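Local structure of Myo-inositol phosphohydrolase (Mitsuokella multacida, 4WU3) at residues 62-67 with 90-95; 108-113 with 235-240; 362-367 with 571-576. The protein probably removes phosphate from myo-inositol hexakisphosphate, as a phosphatase of the protein-tyrosine-phosphatase-like phytase family, and binds inositol-(1,3,4,5)-tetrakisphosphate. The protein carries 2 engineered substitutions. One frame throughout, in Å; residues are numbered along the deposited sequence.

Contact 1: 62-67 with 90-95; sequences RNFRMG and NVSASS
Arg65 and Ala93 face each other as an antiparallel hydrogen-bonded pair, and the Arg65 side chain then folds back over its partner. From CB, CG stands between the backbone N and the carbonyl carbon (chi1 69°), and the turn about CB-CG (chi2 -84°) brings CD back over Ala93. Arg65 CD comes within 3.9 Å of Ala93 O, while Arg65 NE lies 4.0 Å from Ala93 CB, and this methyl sits over one face of the guanidinium, toward its rim. At the tip, Arg65 NH1 donates in the guanidinium plane to Asn63 O (3.0 Å), and Gly245 O is a second acceptor; together these bonds should fix the rotation of the group.

Beneath this side chain the backbones are zipped by Arg65 N to Ala93 O and Ala93 N to Arg65 O, each 2.9 Å. Gly67 N to Val91 O (3.0 Å) continues the ladder, and Ser95 N to Arg62 O (2.9 Å) ties the loop residues beyond the strand pair.

Strand 65-66 is an edge strand, within this chain, of a mixed five-stranded sheet, with 91-94 between it and 237-241. Helix 247-261 packs on Arg65 and Ala93, whereas Phe64 and Ser94 touch Ile105 of helix 99-108.

Contact 2: 108-113 with 235-240; sequences KVPVKP and DAWLHY
The backbones of Val111 and Trp237 stay 7.2 Å apart between their CA atoms, and no hydrogen bond links the two segments; 108-113 is an irregular loop turning about Pro110 in an inverse gamma turn, closed by a weak bond from Val111 N to Val109 O. Side chains bridge the gap, and the Trp237 indole carries nearly all of the contact. A Trp237 chi1 of -176° swings the indole away from its own backbone N and across to the loop, to which it presents one face.

Two residues share that face. Val109 lies over the five-membered ring of Trp237, its CB 4.2 Å from the centroid and 19° off the normal, a CH-pi contact; its CG1 lies near NE1 and CE2, 3.6 Å from Trp237 NE1. Pro110 covers the six-membered ring, crossing the indole at about a right angle, with CD 4.1 Å from the centroid and 3.7 Å from Trp237 CZ3. Val111 takes the root of the side chain instead: its CG2 methyl reaches Trp237 CB at 3.7 Å, approaching the ring obliquely.

All of this is apolar apart from the indole N-H. That group is hydrogen-bonded to Ser92 OG of neighbouring strand 91-94, a bond that, with the packing over the face, should limit the ring's rotation.

Helix 99-108 links parallel strands 91-94 and 116-122, with 237-241 between them in the sheet, a beta-alpha-beta crossover; the loop at its end packs against Trp237 at the start of 237-241. This is consistent with the tyrosine-phosphatase fold, in which the equivalent strand leads into the P-loop.

Contact 3: 362-367 with 571-576; sequences AFRTDV and QYLLGG
Arg364 and Tyr572 meet flat against flat: the guanidinium lies on one face of the phenol ring with the planes only 10° apart and the centres 4.2 Å from each other, a stacked cation-pi pair although the two side chains as a whole cross at about a right angle. A bend at chi3 (92°) turns the arginine head into this position. Its in-plane edge is used at the same time. Arg364 NE (3.2 Å) and Arg364 NH2 (3.1 Å) both donate to Tyr572 O, NE from above the carbonyl plane and NH2 from a smaller tilt, and Arg364 NH1 on the other side forms a salt bridge to Asp366 OD2 (3.0 Å). The guanidinium is thereby held both in its plane and over its face. Tyr572 O also accepts from Gly575 N, within the Schellman motif that ends the helix, so the arginine docks on a helix C-terminus, where the carbonyl end of the helix would probably favour a positive charge.

Phe363 is turned differently. Leu573 CB sits over one face of its ring, 3.8 Å from the centroid, while Leu574 CD2 approaches at the edge, 3.8 Å from Phe363 CD1. Arg364 N, next along the chain from Phe363, bonds to Leu573 O (2.7 Å). Val367 CG2 packs 3.6 Å from Leu573 CD2.

The loop that follows strand 357-358 thus wraps the C-terminal end of helix 564-573. The phenol OH of Tyr572 is bonded to Asn368 N just beyond that loop segment, and on another side Gln571 packs against helix 545-558.

Overall arrangement
Contacts 1 and 2 are neighbours, with centres 11 Å apart, in one five-stranded mixed sheet where strands 91-94 and 237-241 lie side by side. His239 joins them, its two ring nitrogens probably hydrogen-bonded to Ser92 and Ser94. Contact 3 lies about 59 Å from either centre, on the opposite side of the chain's centre. Its loop leaves strand 357-358, the edge of a second five-stranded sheet with the same strand order as the first. The three close in series along the chain, consistent with two successive phosphatase-like units: contacts 1 and 2 belong to the first unit and contact 3 to the second.

Contact 1: 62-67 with 90-95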
ATOM      1  N   ARG A  62      -4.829  19.442 -20.260  1.00 11.44           N
ATOM      2  CA  ARG A  62      -5.379  19.326 -18.925  1.00 10.45           C
ATOM      3  C   ARG A  62      -4.345  19.576 -17.832  1.00 10.02           C
ATOM      4  O   ARG A  62      -3.231  19.061 -17.882  1.00  9.43           O
ATOM      5  CB  ARG A  62      -5.962  17.912 -18.793  1.00 12.25           C
ATOM      6  CG  ARG A  62      -6.502  17.529 -17.426  1.00 13.66           C
ATOM      7  CD  ARG A  62      -6.960  16.083 -17.448  1.00 14.15           C
ATOM      8  NE  ARG A  62      -7.570  15.671 -16.186  1.00 15.50           N
ATOM      9  CZ  ARG A  62      -7.709  14.408 -15.806  1.00 14.14           C
ATOM     10  NH1 ARG A  62      -7.280  13.425 -16.585  1.00 14.43           N
ATOM     11  NH2 ARG A  62      -8.274  14.127 -14.647  1.00 15.86           N
ATOM     12  N   ASN A  63      -4.732  20.382 -16.850  1.00  9.94           N
ATOM     13  CA  ASN A  63      -3.911  20.644 -15.674  1.00 10.47           C
ATOM     14  C   ASN A  63      -2.564  21.254 -15.986  1.00 10.36           C
ATOM     15  O   ASN A  63      -1.615  21.083 -15.227  1.00 12.61           O
ATOM     16  CB  ASN A  63      -3.724  19.354 -14.861  1.00 10.57           C
ATOM     17  CG  ASN A  63      -4.986  18.961 -14.130  1.00 11.06           C
ATOM     18  OD1 ASN A  63      -5.723  19.829 -13.654  1.00 10.41           O
ATOM     19  ND2 ASN A  63      -5.261  17.659 -14.060  1.00 10.81           N
ATOM     20  N   PHE A  64      -2.470  21.973 -17.092  1.00 10.06           N
ATOM     21  CA  PHE A  64      -1.229  22.655 -17.405  1.00 10.35           C
ATOM     22  C   PHE A  64      -0.939  23.740 -16.365  1.00 10.98           C
ATOM     23  O   PHE A  64      -1.823  24.505 -15.993  1.00 12.90           O
ATOM     24  CB  PHE A  64      -1.273  23.299 -18.787  1.00  9.81           C
ATOM     25  CG  PHE A  64      -0.026  24.061 -19.112  1.00 10.52           C
ATOM     26  CD1 PHE A  64       1.062  23.423 -19.688  1.00 10.52           C
ATOM     27  CD2 PHE A  64       0.082  25.396 -18.792  1.00 10.24           C
ATOM     28  CE1 PHE A  64       2.224  24.112 -19.952  1.00 10.03           C
ATOM     29  CE2 PHE A  64       1.243  26.088 -19.059  1.00 10.26           C
ATOM     30  CZ  PHE A  64       2.315  25.446 -19.634  1.00  9.58           C
ATOM     31  N   ARG A  65       0.297  23.817 -15.898  1.00 11.05           N
ATOM     32  CA  ARG A  65       0.714  24.963 -15.103  1.00 11.37           C
ATOM     33  C   ARG A  65       2.198  25.189 -15.249  1.00 12.14           C
ATOM     34  O   ARG A  65       2.950  24.270 -15.556  1.00 11.95           O
ATOM     35  CB  ARG A  65       0.360  24.801 -13.624  1.00 12.30           C
ATOM     36  CG  ARG A  65       1.147  23.727 -12.874  1.00 12.06           C
ATOM     37  CD  ARG A  65       0.528  22.351 -13.066  1.00 11.26           C
ATOM     38  NE  ARG A  65       0.867  21.433 -11.986  1.00 10.49           N
ATOM     39  CZ  ARG A  65       0.451  20.172 -11.924  1.00 10.14           C
ATOM     40  NH1 ARG A  65      -0.308  19.670 -12.880  1.00 10.91           N
ATOM     41  NH2 ARG A  65       0.797  19.406 -10.913  1.00 10.09           N
ATOM     42  N   MET A  66       2.601  26.438 -15.068  1.00 12.53           N
ATOM     43  CA  MET A  66       4.000  26.784 -15.005  1.00 13.02           C
ATOM     44  C   MET A  66       4.337  27.103 -13.561  1.00 12.42           C
ATOM     45  O   MET A  66       3.473  27.494 -12.789  1.00  9.55           O
ATOM     46  CB  MET A  66       4.288  27.974 -15.907  1.00 16.69           C
ATOM     47  CG  MET A  66       4.375  27.568 -17.369  1.00 18.83           C
ATOM     48  SD  MET A  66       4.367  28.964 -18.473  1.00 25.57           S
ATOM     49  CE  MET A  66       5.785  29.905 -17.922  1.00 26.44           C
ATOM     50  N   GLY A  67       5.597  26.915 -13.201  1.00 12.90           N
ATOM     51  CA  GLY A  67       6.036  27.144 -11.836  1.00 13.59           C
ATOM     52  C   GLY A  67       5.852  28.573 -11.393  1.00 13.53           C
ATOM     53  O   GLY A  67       5.745  28.851 -10.193  1.00 15.18           O
ATOM     54  N   ASN A  90      11.963  27.512 -14.062  1.00 11.64           N
ATOM     55  CA  ASN A  90      11.982  27.108 -15.457  1.00 11.06           C
ATOM     56  C   ASN A  90      11.345  25.751 -15.628  1.00  9.97           C
ATOM     57  O   ASN A  90      11.938  24.820 -16.167  1.00  9.63           O
ATOM     58  CB  ASN A  90      13.403  27.113 -15.999  1.00 12.65           C
ATOM     59  CG  ASN A  90      13.942  28.519 -16.181  1.00 14.58           C
ATOM     60  OD1 ASN A  90      13.176  29.479 -16.242  1.00 17.49           O
ATOM     61  ND2 ASN A  90      15.261  28.647 -16.282  1.00 16.26           N
ATOM     62  N   VAL A  91      10.102  25.665 -15.191  1.00  8.25           N
ATOM     63  CA  VAL A  91       9.431  24.409 -15.097  1.00  7.64           C
ATOM     64  C   VAL A  91       7.960  24.561 -15.476  1.00  7.32           C
ATOM     65  O   VAL A  91       7.346  25.599 -15.205  1.00  6.77           O
ATOM     66  CB  VAL A  91       9.565  23.873 -13.660  1.00  7.43           C
ATOM     67  CG1 VAL A  91       8.588  24.574 -12.727  1.00  7.41           C
ATOM     68  CG2 VAL A  91       9.337  22.380 -13.640  1.00  7.67           C
ATOM     69  N   SER A  92       7.406  23.541 -16.125  1.00  6.99           N
ATOM     70  CA  SER A  92       5.950  23.451 -16.308  1.00  7.38           C
ATOM     71  C   SER A  92       5.524  21.997 -16.161  1.00  6.99           C
ATOM     72  O   SER A  92       6.366  21.119 -16.015  1.00  6.06           O
ATOM     73  CB  SER A  92       5.494  24.025 -17.661  1.00  7.27           C
ATOM     74  OG  SER A  92       6.147  23.388 -18.744  1.00  7.38           O
ATOM     75  N   ALA A  93       4.212  21.761 -16.174  1.00  6.97           N
ATOM     76  CA  ALA A  93       3.655  20.429 -15.970  1.00  6.78           C
ATOM     77  C   ALA A  93       2.224  20.337 -16.501  1.00  6.59           C
ATOM     78  O   ALA A  93       1.549  21.353 -16.697  1.00  6.05           O
ATOM     79  CB  ALA A  93       3.682  20.076 -14.489  1.00  7.05           C
ATOM     80  N   SER A  94       1.763  19.113 -16.727  1.00  6.39           N
ATOM     81  CA  SER A  94       0.427  18.893 -17.267  1.00  6.54           C
ATOM     82  C   SER A  94       0.118  17.429 -17.331  1.00  7.30           C
ATOM     83  O   SER A  94       0.956  16.591 -17.015  1.00  6.58           O
ATOM     84  CB  SER A  94       0.317  19.442 -18.694  1.00  6.36           C
ATOM     85  OG  SER A  94       1.128  18.684 -19.579  1.00  6.28           O
ATOM     86  N   SER A  95      -1.109  17.145 -17.766  1.00  8.90           N
ATOM     87  CA  SER A  95      -1.518  15.830 -18.214  1.00  8.62           C
ATOM     88  C   SER A  95      -0.752  15.448 -19.468  1.00  8.94           C
ATOM     89  O   SER A  95      -0.011  16.248 -20.034  1.00  8.92           O
ATOM     90  CB  SER A  95      -2.987  15.876 -18.607  1.00  9.37           C
ATOM     91  OG  SER A  95      -3.144  16.569 -19.849  1.00  9.57           O
TER

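Contact 2: 108-113 with 235-240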
ATOM      1  N   LYS A 108       3.991  28.365 -25.753  1.00 22.16           N
ATOM      2  CA  LYS A 108       3.774  29.129 -24.539  1.00 20.63           C
ATOM      3  C   LYS A 108       5.033  29.316 -23.702  1.00 18.90           C
ATOM      4  O   LYS A 108       5.227  30.376 -23.113  1.00 18.09           O
ATOM      5  CB  LYS A 108       2.694  28.478 -23.678  1.00 25.79           C
ATOM      6  CG  LYS A 108       2.493  29.185 -22.346  1.00 26.68           C
ATOM      7  CD  LYS A 108       1.112  28.917 -21.776  1.00 30.94           C
ATOM      8  CE  LYS A 108       0.755  29.927 -20.696  1.00 32.75           C
ATOM      9  NZ  LYS A 108       0.391  31.238 -21.298  1.00 32.00           N
ATOM     10  N   VAL A 109       5.880  28.296 -23.617  1.00 17.14           N
ATOM     11  CA  VAL A 109       7.045  28.398 -22.732  1.00 16.89           C
ATOM     12  C   VAL A 109       8.124  29.287 -23.359  1.00 16.96           C
ATOM     13  O   VAL A 109       8.336  29.276 -24.572  1.00 16.11           O
ATOM     14  CB  VAL A 109       7.618  27.021 -22.318  1.00 17.22           C
ATOM     15  CG1 VAL A 109       6.594  26.247 -21.500  1.00 17.78           C
ATOM     16  CG2 VAL A 109       8.055  26.217 -23.531  1.00 17.27           C
ATOM     17  N   PRO A 110       8.789  30.092 -22.529  1.00 17.24           N
ATOM     18  CA  PRO A 110       9.719  31.075 -23.056  1.00 17.68           C
ATOM     19  C   PRO A 110      11.108  30.506 -23.340  1.00 20.50           C
ATOM     20  O   PRO A 110      12.108  31.104 -22.955  1.00 24.78           O
ATOM     21  CB  PRO A 110       9.768  32.126 -21.945  1.00 17.30           C
ATOM     22  CG  PRO A 110       9.522  31.348 -20.697  1.00 18.55           C
ATOM     23  CD  PRO A 110       8.604  30.216 -21.073  1.00 17.73           C
ATOM     24  N   VAL A 111      11.167  29.364 -24.017  1.00 18.19           N
ATOM     25  CA  VAL A 111      12.432  28.840 -24.519  1.00 19.08           C
ATOM     26  C   VAL A 111      12.205  28.299 -25.918  1.00 18.10           C
ATOM     27  O   VAL A 111      11.066  28.141 -26.347  1.00 16.65           O
ATOM     28  CB  VAL A 111      13.025  27.715 -23.626  1.00 18.10           C
ATOM     29  CG1 VAL A 111      13.368  28.258 -22.251  1.00 19.61           C
ATOM     30  CG2 VAL A 111      12.061  26.547 -23.508  1.00 19.46           C
ATOM     31  N   LYS A 112      13.297  28.023 -26.617  1.00 18.23           N
ATOM     32  CA  LYS A 112      13.242  27.319 -27.880  1.00 19.45           C
ATOM     33  C   LYS A 112      13.111  25.835 -27.616  1.00 18.55           C
ATOM     34  O   LYS A 112      13.442  25.371 -26.535  1.00 14.63           O
ATOM     35  CB  LYS A 112      14.507  27.584 -28.684  1.00 25.96           C
ATOM     36  CG  LYS A 112      14.766  29.063 -28.947  1.00 29.47           C
ATOM     37  CD  LYS A 112      15.920  29.258 -29.922  1.00 36.31           C
ATOM     38  CE  LYS A 112      17.277  29.014 -29.270  1.00 37.97           C
ATOM     39  NZ  LYS A 112      17.547  29.919 -28.117  1.00 43.53           N
ATOM     40  N   PRO A 113      12.607  25.079 -28.600  1.00 17.16           N
ATOM     41  CA  PRO A 113      12.502  23.641 -28.444  1.00 16.82           C
ATOM     42  C   PRO A 113      13.811  22.993 -27.984  1.00 17.04           C
ATOM     43  O   PRO A 113      13.783  22.057 -27.180  1.00 16.51           O
ATOM     44  CB  PRO A 113      12.131  23.169 -29.849  1.00 18.19           C
ATOM     45  CG  PRO A 113      11.361  24.305 -30.423  1.00 18.05           C
ATOM     46  CD  PRO A 113      11.938  25.555 -29.820  1.00 17.34           C
ATOM     47  N   ASP A 235      20.206  26.222 -18.921  1.00 14.07           N
ATOM     48  CA  ASP A 235      19.074  26.951 -19.424  1.00 12.99           C
ATOM     49  C   ASP A 235      17.917  26.012 -19.751  1.00 13.23           C
ATOM     50  O   ASP A 235      17.016  26.344 -20.521  1.00 15.86           O
ATOM     51  CB  ASP A 235      19.497  27.741 -20.642  1.00 13.16           C
ATOM     52  CG  ASP A 235      20.054  26.867 -21.732  1.00 14.15           C
ATOM     53  OD1 ASP A 235      20.505  25.742 -21.447  1.00 15.71           O
ATOM     54  OD2 ASP A 235      20.048  27.309 -22.897  1.00 16.42           O
ATOM     55  N   ALA A 236      17.943  24.831 -19.165  1.00 12.24           N
ATOM     56  CA  ALA A 236      17.000  23.795 -19.535  1.00 10.72           C
ATOM     57  C   ALA A 236      15.609  24.088 -18.988  1.00  9.76           C
ATOM     58  O   ALA A 236      15.457  24.535 -17.855  1.00 10.29           O
ATOM     59  CB  ALA A 236      17.488  22.450 -19.031  1.00 10.21           C
ATOM     60  N   TRP A 237      14.593  23.835 -19.801  1.00  8.54           N
ATOM     61  CA  TRP A 237      13.229  23.956 -19.339  1.00  8.14           C
ATOM     62  C   TRP A 237      12.657  22.555 -19.228  1.00  7.94           C
ATOM     63  O   TRP A 237      12.713  21.788 -20.178  1.00  7.98           O
ATOM     64  CB  TRP A 237      12.401  24.806 -20.299  1.00  7.70           C
ATOM     65  CG  TRP A 237      11.025  25.015 -19.797  1.00  7.09           C
ATOM     66  CD1 TRP A 237      10.016  24.108 -19.805  1.00  7.02           C
ATOM     67  CD2 TRP A 237      10.505  26.192 -19.188  1.00  7.09           C
ATOM     68  NE1 TRP A 237       8.895  24.641 -19.240  1.00  7.17           N
ATOM     69  CE2 TRP A 237       9.167  25.922 -18.841  1.00  7.44           C
ATOM     70  CE3 TRP A 237      11.041  27.441 -18.881  1.00  6.79           C
ATOM     71  CZ2 TRP A 237       8.348  26.867 -18.229  1.00  6.80           C
ATOM     72  CZ3 TRP A 237      10.236  28.370 -18.258  1.00  7.03           C
ATOM     73  CH2 TRP A 237       8.904  28.081 -17.945  1.00  7.32           C
ATOM     74  N   LEU A 238      12.134  22.230 -18.051  1.00  8.41           N
ATOM     75  CA  LEU A 238      11.574  20.911 -17.767  1.00  7.99           C
ATOM     76  C   LEU A 238      10.050  20.925 -17.721  1.00  7.36           C
ATOM     77  O   LEU A 238       9.442  21.709 -16.998  1.00  6.39           O
ATOM     78  CB  LEU A 238      12.105  20.396 -16.429  1.00  8.33           C
ATOM     79  CG  LEU A 238      13.600  20.073 -16.378  1.00  9.18           C
ATOM     80  CD1 LEU A 238      13.939  19.335 -15.089  1.00 10.00           C
ATOM     81  CD2 LEU A 238      14.024  19.247 -17.580  1.00  9.63           C
ATOM     82  N   HIS A 239       9.440  20.047 -18.506  1.00  7.17           N
ATOM     83  CA  HIS A 239       8.003  19.877 -18.480  1.00  6.96           C
ATOM     84  C   HIS A 239       7.693  18.458 -18.043  1.00  6.97           C
ATOM     85  O   HIS A 239       8.001  17.509 -18.766  1.00  7.48           O
ATOM     86  CB  HIS A 239       7.393  20.128 -19.862  1.00  7.30           C
ATOM     87  CG  HIS A 239       5.907  20.030 -19.872  1.00  6.76           C
ATOM     88  ND1 HIS A 239       5.097  21.074 -19.490  1.00  6.78           N
ATOM     89  CD2 HIS A 239       5.082  18.991 -20.148  1.00  6.91           C
ATOM     90  CE1 HIS A 239       3.834  20.693 -19.551  1.00  7.15           C
ATOM     91  NE2 HIS A 239       3.796  19.434 -19.951  1.00  6.98           N
ATOM     92  N   TYR A 240       7.111  18.318 -16.851  1.00  6.68           N
ATOM     93  CA  TYR A 240       6.760  17.015 -16.300  1.00  6.39           C
ATOM     94  C   TYR A 240       5.333  16.653 -16.678  1.00  6.78           C
ATOM     95  O   TYR A 240       4.420  17.497 -16.646  1.00  7.35           O
ATOM     96  CB  TYR A 240       6.855  17.020 -14.773  1.00  5.83           C
ATOM     97  CG  TYR A 240       8.218  17.330 -14.224  1.00  5.60           C
ATOM     98  CD1 TYR A 240       9.214  16.373 -14.212  1.00  5.33           C
ATOM     99  CD2 TYR A 240       8.503  18.581 -13.692  1.00  5.60           C
ATOM    100  CE1 TYR A 240      10.467  16.659 -13.705  1.00  5.38           C
ATOM    101  CE2 TYR A 240       9.744  18.877 -13.183  1.00  5.27           C
ATOM    102  CZ  TYR A 240      10.729  17.917 -13.188  1.00  5.33           C
ATOM    103  OH  TYR A 240      11.984  18.218 -12.688  1.00  4.88           O
TER

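Contact 3: 362-367 with 571-576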
ATOM      1  N   ALA A 362      20.695 -38.076 -32.474  1.00 15.89           N
ATOM      2  CA  ALA A 362      19.327 -38.442 -32.852  1.00 17.28           C
ATOM      3  C   ALA A 362      18.321 -37.455 -32.270  1.00 16.29           C
ATOM      4  O   ALA A 362      18.496 -36.949 -31.161  1.00 14.94           O
ATOM      5  CB  ALA A 362      19.003 -39.850 -32.374  1.00 16.61           C
ATOM      6  N   PHE A 363      17.268 -37.176 -33.028  1.00 18.31           N
ATOM      7  CA  PHE A 363      16.146 -36.408 -32.496  1.00 19.60           C
ATOM      8  C   PHE A 363      15.554 -37.126 -31.285  1.00 21.11           C
ATOM      9  O   PHE A 363      15.587 -38.359 -31.196  1.00 22.46           O
ATOM     10  CB  PHE A 363      15.063 -36.220 -33.560  1.00 20.14           C
ATOM     11  CG  PHE A 363      15.428 -35.235 -34.638  1.00 21.43           C
ATOM     12  CD1 PHE A 363      16.472 -34.341 -34.465  1.00 21.51           C
ATOM     13  CD2 PHE A 363      14.696 -35.178 -35.809  1.00 21.54           C
ATOM     14  CE1 PHE A 363      16.788 -33.427 -35.453  1.00 21.61           C
ATOM     15  CE2 PHE A 363      15.012 -34.266 -36.797  1.00 21.83           C
ATOM     16  CZ  PHE A 363      16.057 -33.390 -36.618  1.00 21.14           C
ATOM     17  N   ARG A 364      14.999 -36.352 -30.360  1.00 20.81           N
ATOM     18  CA  ARG A 364      14.366 -36.908 -29.170  1.00 24.17           C
ATOM     19  C   ARG A 364      13.036 -37.582 -29.500  1.00 27.88           C
ATOM     20  O   ARG A 364      12.404 -37.276 -30.505  1.00 25.43           O
ATOM     21  CB  ARG A 364      14.119 -35.806 -28.141  1.00 23.04           C
ATOM     22  CG  ARG A 364      13.042 -34.819 -28.542  1.00 23.56           C
ATOM     23  CD  ARG A 364      12.560 -34.061 -27.322  1.00 24.66           C
ATOM     24  NE  ARG A 364      13.309 -32.833 -27.130  1.00 24.72           N
ATOM     25  CZ  ARG A 364      13.471 -32.222 -25.964  1.00 21.89           C
ATOM     26  NH1 ARG A 364      12.979 -32.719 -24.859  1.00 22.61           N
ATOM     27  NH2 ARG A 364      14.146 -31.109 -25.896  1.00 19.03           N
ATOM     28  N   THR A 365      12.602 -38.488 -28.630  1.00 37.58           N
ATOM     29  CA  THR A 365      11.326 -39.174 -28.816  1.00 40.80           C
ATOM     30  C   THR A 365      10.275 -38.719 -27.810  1.00 40.39           C
ATOM     31  O   THR A 365       9.156 -39.233 -27.807  1.00 45.69           O
ATOM     32  CB  THR A 365      11.492 -40.689 -28.659  1.00 39.61           C
ATOM     33  OG1 THR A 365      11.989 -40.971 -27.349  1.00 35.72           O
ATOM     34  CG2 THR A 365      12.459 -41.223 -29.696  1.00 41.96           C
ATOM     35  N   ASP A 366      10.630 -37.752 -26.966  1.00 38.54           N
ATOM     36  CA  ASP A 366       9.729 -37.262 -25.929  1.00 35.17           C
ATOM     37  C   ASP A 366       9.185 -35.867 -26.245  1.00 30.89           C
ATOM     38  O   ASP A 366       9.040 -35.033 -25.348  1.00 34.44           O
ATOM     39  CB  ASP A 366      10.445 -37.252 -24.578  1.00 38.84           C
ATOM     40  CG  ASP A 366      11.713 -36.395 -24.589  1.00 43.43           C
ATOM     41  OD1 ASP A 366      12.724 -36.795 -25.200  1.00 46.41           O
ATOM     42  OD2 ASP A 366      11.700 -35.318 -23.968  1.00 44.67           O
ATOM     43  N   VAL A 367       8.853 -35.634 -27.512  1.00 25.18           N
ATOM     44  CA  VAL A 367       8.328 -34.346 -27.961  1.00 24.62           C
ATOM     45  C   VAL A 367       7.075 -33.935 -27.189  1.00 24.86           C
ATOM     46  O   VAL A 367       6.138 -34.717 -27.039  1.00 25.71           O
ATOM     47  CB  VAL A 367       7.992 -34.369 -29.468  1.00 26.52           C
ATOM     48  CG1 VAL A 367       7.324 -33.066 -29.894  1.00 29.25           C
ATOM     49  CG2 VAL A 367       9.245 -34.616 -30.295  1.00 26.84           C
ATOM     50  N   GLN A 571      16.785 -27.708 -33.264  1.00 10.98           N
ATOM     51  CA  GLN A 571      17.516 -27.446 -32.011  1.00 10.60           C
ATOM     52  C   GLN A 571      16.727 -27.978 -30.796  1.00 10.42           C
ATOM     53  O   GLN A 571      17.317 -28.455 -29.819  1.00 10.39           O
ATOM     54  CB  GLN A 571      17.851 -25.959 -31.850  1.00 10.86           C
ATOM     55  CG  GLN A 571      18.877 -25.423 -32.843  1.00 10.90           C
ATOM     56  CD  GLN A 571      20.145 -26.255 -32.899  1.00 12.09           C
ATOM     57  OE1 GLN A 571      20.598 -26.810 -31.895  1.00 12.92           O
ATOM     58  NE2 GLN A 571      20.723 -26.349 -34.082  1.00 13.13           N
ATOM     59  N   TYR A 572      15.402 -27.904 -30.867  1.00 10.03           N
ATOM     60  CA  TYR A 572      14.553 -28.496 -29.841  1.00 11.31           C
ATOM     61  C   TYR A 572      14.652 -30.010 -29.915  1.00 11.87           C
ATOM     62  O   TYR A 572      14.901 -30.680 -28.901  1.00 10.25           O
ATOM     63  CB  TYR A 572      13.083 -28.060 -29.990  1.00 12.76           C
ATOM     64  CG  TYR A 572      12.132 -28.845 -29.108  1.00 13.04           C
ATOM     65  CD1 TYR A 572      12.024 -28.567 -27.763  1.00 13.69           C
ATOM     66  CD2 TYR A 572      11.361 -29.877 -29.622  1.00 14.96           C
ATOM     67  CE1 TYR A 572      11.175 -29.285 -26.946  1.00 14.86           C
ATOM     68  CE2 TYR A 572      10.497 -30.599 -28.814  1.00 15.47           C
ATOM     69  CZ  TYR A 572      10.411 -30.297 -27.469  1.00 16.11           C
ATOM     70  OH  TYR A 572       9.555 -30.999 -26.636  1.00 17.15           O
ATOM     71  N   LEU A 573      14.478 -30.548 -31.118  1.00 11.55           N
ATOM     72  CA  LEU A 573      14.459 -31.992 -31.296  1.00 11.81           C
ATOM     73  C   LEU A 573      15.773 -32.612 -30.870  1.00 12.45           C
ATOM     74  O   LEU A 573      15.798 -33.725 -30.370  1.00 11.17           O
ATOM     75  CB  LEU A 573      14.136 -32.357 -32.738  1.00 12.78           C
ATOM     76  CG  LEU A 573      12.679 -32.065 -33.099  1.00 13.76           C
ATOM     77  CD1 LEU A 573      12.433 -32.269 -34.577  1.00 14.13           C
ATOM     78  CD2 LEU A 573      11.742 -32.940 -32.283  1.00 14.31           C
ATOM     79  N   LEU A 574      16.867 -31.883 -31.047  1.00 12.14           N
ATOM     80  CA  LEU A 574      18.174 -32.433 -30.715  1.00 12.96           C
ATOM     81  C   LEU A 574      18.443 -32.414 -29.220  1.00 15.08           C
ATOM     82  O   LEU A 574      19.438 -32.971 -28.773  1.00 16.69           O
ATOM     83  CB  LEU A 574      19.279 -31.689 -31.458  1.00 13.47           C
ATOM     84  CG  LEU A 574      19.280 -31.997 -32.953  1.00 13.31           C
ATOM     85  CD1 LEU A 574      20.006 -30.933 -33.757  1.00 14.49           C
ATOM     86  CD2 LEU A 574      19.889 -33.367 -33.187  1.00 14.86           C
ATOM     87  N   GLY A 575      17.559 -31.772 -28.451  1.00 15.75           N
ATOM     88  CA  GLY A 575      17.659 -31.780 -26.993  1.00 15.56           C
ATOM     89  C   GLY A 575      17.716 -30.423 -26.304  1.00 14.27           C
ATOM     90  O   GLY A 575      17.851 -30.361 -25.076  1.00 13.67           O
ATOM     91  N   GLY A 576      17.617 -29.340 -27.079  1.00 12.52           N
ATOM     92  CA  GLY A 576      17.481 -28.004 -26.509  1.00 10.13           C
ATOM     93  C   GLY A 576      16.042 -27.779 -26.080  1.00  9.72           C
ATOM     94  O   GLY A 576      15.215 -28.692 -26.133  1.00  7.49           O
TER